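Local atomic coordinates of putative epoxide hydrolase protein (Klebsiella pneumoniae subsp. pneumoniae, PDB entry 5BOV), a protein that is of unproven function but is probably an alpha/beta-fold hydrolase, perhaps an epoxide hydrolase or a monoacylglycerol lipase. Residues Ile11-Gly22 against Pro64-Leu75. Residues are numbered along the deposited sequence; the frame is centred on the assembly and turned at random.
Sequences IQQIRAGDLNIG and PYLRGYGTTRFL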
loop_
_atom_site.group_PDB
_atom_site.type_symbol
_atom_site.label_atom_id
_atom_site.label_comp_id
_atom_site.label_asym_id
_atom_site.label_seq_id
_atom_site.Cartn_x
_atom_site.Cartn_y
_atom_site.Cartn_z
ATOM N N ILE A 11 -19.389 1.420 -1.763
ATOM C CA ILE A 11 -18.275 1.146 -2.647
ATOM C C ILE A 11 -18.621 1.532 -4.062
ATOM O O ILE A 11 -19.633 1.121 -4.596
ATOM C CB ILE A 11 -17.885 -0.323 -2.635
ATOM C CG1 ILE A 11 -17.650 -0.765 -1.173
ATOM C CG2 ILE A 11 -16.641 -0.533 -3.442
ATOM C CD1 ILE A 11 -16.652 0.074 -0.410
ATOM N N GLN A 12 -17.804 2.404 -4.643
ATOM C CA GLN A 12 -17.978 2.863 -6.029
ATOM C C GLN A 12 -17.075 2.034 -6.930
ATOM O O GLN A 12 -16.129 1.410 -6.465
ATOM C CB GLN A 12 -17.536 4.316 -6.190
ATOM C CG GLN A 12 -18.027 5.334 -5.155
ATOM C CD GLN A 12 -19.476 5.470 -5.197
ATOM O OE1 GLN A 12 -20.080 5.547 -6.274
ATOM N NE2 GLN A 12 -20.109 5.499 -4.011
ATOM N N GLN A 13 -17.380 2.055 -8.220
ATOM C CA GLN A 13 -16.644 1.267 -9.226
ATOM C C GLN A 13 -16.350 2.140 -10.412
ATOM O O GLN A 13 -17.217 2.923 -10.859
ATOM C CB GLN A 13 -17.450 0.054 -9.674
ATOM C CG GLN A 13 -17.830 -0.920 -8.604
ATOM C CD GLN A 13 -16.709 -1.750 -7.944
ATOM O OE1 GLN A 13 -16.798 -2.075 -6.765
ATOM N NE2 GLN A 13 -15.674 -2.061 -8.667
ATOM N N ILE A 14 -15.142 2.050 -10.945
ATOM C CA ILE A 14 -14.790 2.840 -12.138
ATOM C C ILE A 14 -13.791 2.108 -13.008
ATOM O O ILE A 14 -12.856 1.497 -12.517
ATOM C CB ILE A 14 -14.304 4.281 -11.735
ATOM C CG1 ILE A 14 -14.350 5.245 -12.936
ATOM C CG2 ILE A 14 -12.892 4.284 -11.159
ATOM C CD1 ILE A 14 -14.263 6.721 -12.585
ATOM N N ARG A 15 -13.961 2.214 -14.331
ATOM C CA ARG A 15 -12.978 1.688 -15.256
ATOM C C ARG A 15 -11.713 2.531 -15.219
ATOM O O ARG A 15 -11.772 3.766 -15.340
ATOM C CB ARG A 15 -13.573 1.651 -16.666
ATOM C CG ARG A 15 -12.677 1.014 -17.754
ATOM C CD ARG A 15 -13.308 1.230 -19.152
ATOM N NE ARG A 15 -14.597 0.532 -19.142
ATOM C CZ ARG A 15 -14.809 -0.737 -19.505
ATOM N NH1 ARG A 15 -13.831 -1.445 -20.055
ATOM N NH2 ARG A 15 -16.022 -1.272 -19.340
ATOM N N ALA A 16 -10.572 1.908 -15.015
ATOM C CA ALA A 16 -9.341 2.612 -14.964
ATOM C C ALA A 16 -8.239 1.673 -15.456
ATOM O O ALA A 16 -7.829 0.731 -14.774
ATOM C CB ALA A 16 -9.043 3.068 -13.528
ATOM N N GLY A 17 -7.719 1.964 -16.653
ATOM C CA GLY A 17 -6.610 1.183 -17.191
ATOM C C GLY A 17 -7.076 -0.232 -17.471
ATOM O O GLY A 17 -8.072 -0.451 -18.164
ATOM N N ASP A 18 -6.364 -1.182 -16.911
ATOM C CA ASP A 18 -6.727 -2.590 -17.054
ATOM C C ASP A 18 -7.725 -3.096 -16.030
ATOM O O ASP A 18 -8.101 -4.299 -16.065
ATOM C CB ASP A 18 -5.447 -3.433 -16.959
ATOM C CG ASP A 18 -4.523 -3.254 -18.153
ATOM O OD1 ASP A 18 -4.957 -2.848 -19.232
ATOM O OD2 ASP A 18 -3.330 -3.691 -18.026
ATOM N N LEU A 19 -8.177 -2.211 -15.123
ATOM C CA LEU A 19 -9.053 -2.613 -14.031
ATOM C C LEU A 19 -10.406 -1.948 -14.029
ATOM O O LEU A 19 -10.582 -0.883 -14.608
ATOM C CB LEU A 19 -8.329 -2.188 -12.740
ATOM C CG LEU A 19 -6.935 -2.739 -12.519
ATOM C CD1 LEU A 19 -6.370 -2.177 -11.213
ATOM C CD2 LEU A 19 -6.928 -4.279 -12.446
ATOM N N ASN A 20 -11.313 -2.582 -13.324
ATOM C CA ASN A 20 -12.466 -1.879 -12.755
ATOM C C ASN A 20 -12.150 -1.785 -11.244
ATOM O O ASN A 20 -12.097 -2.799 -10.579
ATOM C CB ASN A 20 -13.746 -2.648 -13.068
ATOM C CG ASN A 20 -14.932 -2.301 -12.181
ATOM O OD1 ASN A 20 -14.997 -1.321 -11.456
ATOM N ND2 ASN A 20 -15.866 -3.254 -12.151
ATOM N N ILE A 21 -11.873 -0.574 -10.797
ATOM C CA ILE A 21 -11.403 -0.353 -9.480
ATOM C C ILE A 21 -12.576 -0.110 -8.575
ATOM O O ILE A 21 -13.433 0.757 -8.861
ATOM C CB ILE A 21 -10.411 0.844 -9.436
ATOM C CG1 ILE A 21 -9.122 0.436 -10.136
ATOM C CG2 ILE A 21 -10.076 1.213 -7.965
ATOM C CD1 ILE A 21 -8.069 1.541 -10.270
ATOM N N GLY A 22 -12.596 -0.831 -7.435
ATOM C CA GLY A 22 -13.510 -0.565 -6.336
ATOM C C GLY A 22 -12.926 0.412 -5.316
ATOM O O GLY A 22 -11.790 0.267 -4.925
ATOM N N PRO A 64 -9.075 3.133 -2.523
ATOM C CA PRO A 64 -9.286 2.052 -3.419
ATOM C C PRO A 64 -8.789 0.728 -2.965
ATOM O O PRO A 64 -7.779 0.659 -2.258
ATOM C CB PRO A 64 -8.484 2.495 -4.658
ATOM C CG PRO A 64 -7.296 3.220 -4.070
ATOM C CD PRO A 64 -7.821 3.879 -2.839
ATOM N N TYR A 65 -9.465 -0.328 -3.398
ATOM C CA TYR A 65 -8.873 -1.665 -3.303
ATOM C C TYR A 65 -7.785 -1.770 -4.357
ATOM O O TYR A 65 -8.000 -1.469 -5.558
ATOM C CB TYR A 65 -9.885 -2.763 -3.561
ATOM C CG TYR A 65 -10.950 -2.990 -2.533
ATOM C CD1 TYR A 65 -10.635 -3.543 -1.301
ATOM C CD2 TYR A 65 -12.289 -2.676 -2.791
ATOM C CE1 TYR A 65 -11.627 -3.876 -0.378
ATOM C CE2 TYR A 65 -13.286 -2.919 -1.852
ATOM C CZ TYR A 65 -12.958 -3.549 -0.658
ATOM O OH TYR A 65 -13.915 -3.812 0.274
ATOM N N LEU A 66 -6.593 -2.208 -3.975
ATOM C CA LEU A 66 -5.552 -2.518 -4.942
ATOM C C LEU A 66 -5.957 -3.764 -5.829
ATOM O O LEU A 66 -6.812 -4.524 -5.451
ATOM C CB LEU A 66 -4.237 -2.795 -4.240
ATOM C CG LEU A 66 -3.638 -1.620 -3.422
ATOM C CD1 LEU A 66 -2.336 -2.129 -2.813
ATOM C CD2 LEU A 66 -3.391 -0.410 -4.273
ATOM N N ARG A 67 -5.288 -3.904 -6.976
ATOM C CA ARG A 67 -5.435 -5.113 -7.759
ATOM C C ARG A 67 -5.219 -6.357 -6.840
ATOM O O ARG A 67 -4.320 -6.350 -5.981
ATOM C CB ARG A 67 -4.488 -5.094 -8.954
ATOM C CG ARG A 67 -2.987 -4.991 -8.630
ATOM C CD ARG A 67 -2.106 -5.286 -9.860
ATOM N NE ARG A 67 -2.381 -4.341 -10.912
ATOM C CZ ARG A 67 -2.199 -4.553 -12.227
ATOM N NH1 ARG A 67 -1.613 -5.688 -12.662
ATOM N NH2 ARG A 67 -2.559 -3.656 -13.091
ATOM N N GLY A 68 -6.102 -7.325 -6.957
ATOM C CA GLY A 68 -6.083 -8.504 -6.110
ATOM C C GLY A 68 -6.884 -8.419 -4.812
ATOM O O GLY A 68 -6.787 -9.308 -3.987
ATOM N N TYR A 69 -7.663 -7.357 -4.615
ATOM C CA TYR A 69 -8.423 -7.179 -3.396
ATOM C C TYR A 69 -9.848 -6.690 -3.645
ATOM O O TYR A 69 -10.122 -5.871 -4.540
ATOM C CB TYR A 69 -7.774 -6.166 -2.458
ATOM C CG TYR A 69 -6.368 -6.452 -2.074
ATOM C CD1 TYR A 69 -5.318 -6.209 -2.963
ATOM C CD2 TYR A 69 -6.075 -6.891 -0.797
ATOM C CE1 TYR A 69 -4.010 -6.439 -2.555
ATOM C CE2 TYR A 69 -4.778 -7.132 -0.382
ATOM C CZ TYR A 69 -3.760 -6.830 -1.228
ATOM O OH TYR A 69 -2.439 -7.077 -0.802
ATOM N N GLY A 70 -10.757 -7.194 -2.797
ATOM C CA GLY A 70 -12.092 -6.605 -2.714
ATOM C C GLY A 70 -12.810 -6.659 -4.068
ATOM O O GLY A 70 -12.799 -7.647 -4.779
ATOM N N THR A 71 -13.440 -5.551 -4.406
ATOM C CA THR A 71 -14.185 -5.476 -5.653
ATOM C C THR A 71 -13.374 -4.870 -6.816
ATOM O O THR A 71 -13.954 -4.524 -7.882
ATOM C CB THR A 71 -15.468 -4.638 -5.426
ATOM O OG1 THR A 71 -15.109 -3.306 -5.058
ATOM C CG2 THR A 71 -16.369 -5.275 -4.436
ATOM N N THR A 72 -12.055 -4.722 -6.668
ATOM C CA THR A 72 -11.253 -4.379 -7.777
ATOM C C THR A 72 -11.074 -5.626 -8.663
ATOM O O THR A 72 -10.681 -6.663 -8.149
ATOM C CB THR A 72 -9.921 -3.792 -7.366
ATOM O OG1 THR A 72 -10.198 -2.445 -6.901
ATOM C CG2 THR A 72 -8.930 -3.724 -8.555
ATOM N N ARG A 73 -11.276 -5.495 -9.976
ATOM C CA ARG A 73 -11.206 -6.679 -10.862
ATOM C C ARG A 73 -10.486 -6.303 -12.148
ATOM O O ARG A 73 -10.424 -5.119 -12.514
ATOM C CB ARG A 73 -12.627 -7.266 -11.154
ATOM C CG ARG A 73 -13.553 -6.329 -11.857
ATOM C CD ARG A 73 -14.930 -6.961 -12.099
ATOM N NE ARG A 73 -15.819 -6.135 -12.946
ATOM C CZ ARG A 73 -15.609 -5.740 -14.213
ATOM N NH1 ARG A 73 -14.540 -6.096 -14.919
ATOM N NH2 ARG A 73 -16.526 -4.976 -14.799
ATOM N N PHE A 74 -9.898 -7.287 -12.780
ATOM C CA PHE A 74 -9.345 -7.081 -14.130
ATOM C C PHE A 74 -10.518 -7.056 -15.130
ATOM O O PHE A 74 -11.395 -7.903 -15.101
ATOM C CB PHE A 74 -8.355 -8.184 -14.477
ATOM C CG PHE A 74 -7.043 -8.030 -13.763
ATOM C CD1 PHE A 74 -6.862 -8.512 -12.479
ATOM C CD2 PHE A 74 -5.979 -7.368 -14.369
ATOM C CE1 PHE A 74 -5.655 -8.358 -11.832
ATOM C CE2 PHE A 74 -4.750 -7.195 -13.694
ATOM C CZ PHE A 74 -4.609 -7.635 -12.423
ATOM N N LEU A 75 -10.417 -6.160 -16.099
ATOM C CA LEU A 75 -11.423 -6.059 -17.158
ATOM C C LEU A 75 -11.406 -7.259 -18.078
ATOM O O LEU A 75 -12.464 -7.654 -18.611
ATOM C CB LEU A 75 -11.194 -4.779 -17.944
ATOM C CG LEU A 75 -11.328 -3.505 -17.121
ATOM C CD1 LEU A 75 -10.748 -2.341 -17.873
ATOM C CD2 LEU A 75 -12.775 -3.223 -16.726
HETATM O O HOH W 1 -1.828 -4.252 -15.890
#
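Gln13, on the edge strand 12-16, reaches past the strand of Asn20 to Thr71. Its CB and CG meet nothing of 64-75: CG lies beside the backbone N (chi1 -59°), and the chain then bends at chi2, which swings the amide over to Thr71. Contact begins at CD, 3.6 Å from Thr71 OG1, and OE1 accepts that hydroxyl at 2.7 Å, in the carbonyl plane and on a lone pair. NE2 donates twice: to Thr71 O, which it meets from above the carbonyl plane, and almost in its own amide plane to Asn20 OD1 on strand 19-26. With three bonds, both ends of the amide are held and its rotation is fixed.

Asn20 and Arg73 form a hydrogen-bonded antiparallel pair, Asn20 N giving to Arg73 O at 2.8 Å and Arg73 N returning to Asn20 O. The hairpin 12-16/19-26, turned by a type II' turn from Ala16 to Leu19, is the antiparallel start of the alpha/beta hydrolase sheet, and strand 59-74 joins it to the parallel strands. Between the bridges and Pro64, the chain of 64-75 loops out through two beta turns; Thr72 OG1 closes its base, accepting Gly22 N at 2.9 Å and donating to Tyr65 O, while Tyr65 N bonds Gly22 O.

On the sheet face opposite Asn20, Leu19 CD2 stands over the centre of the Phe74 ring, a CH-pi contact 3.8 Å from the centroid and 13° off the normal. Arg67 NH1 meets that ring at its edge; Arg67 is salt-bridged to Asp91 of helix 85-98, and a water links its NH2 to Asp18 OD2, which also pairs with Lys229. Past the last bridge, Leu75 N donates to Asp18 O at 3.0 Å, and Leu75 CD1 packs 3.3 Å from Gly17 O.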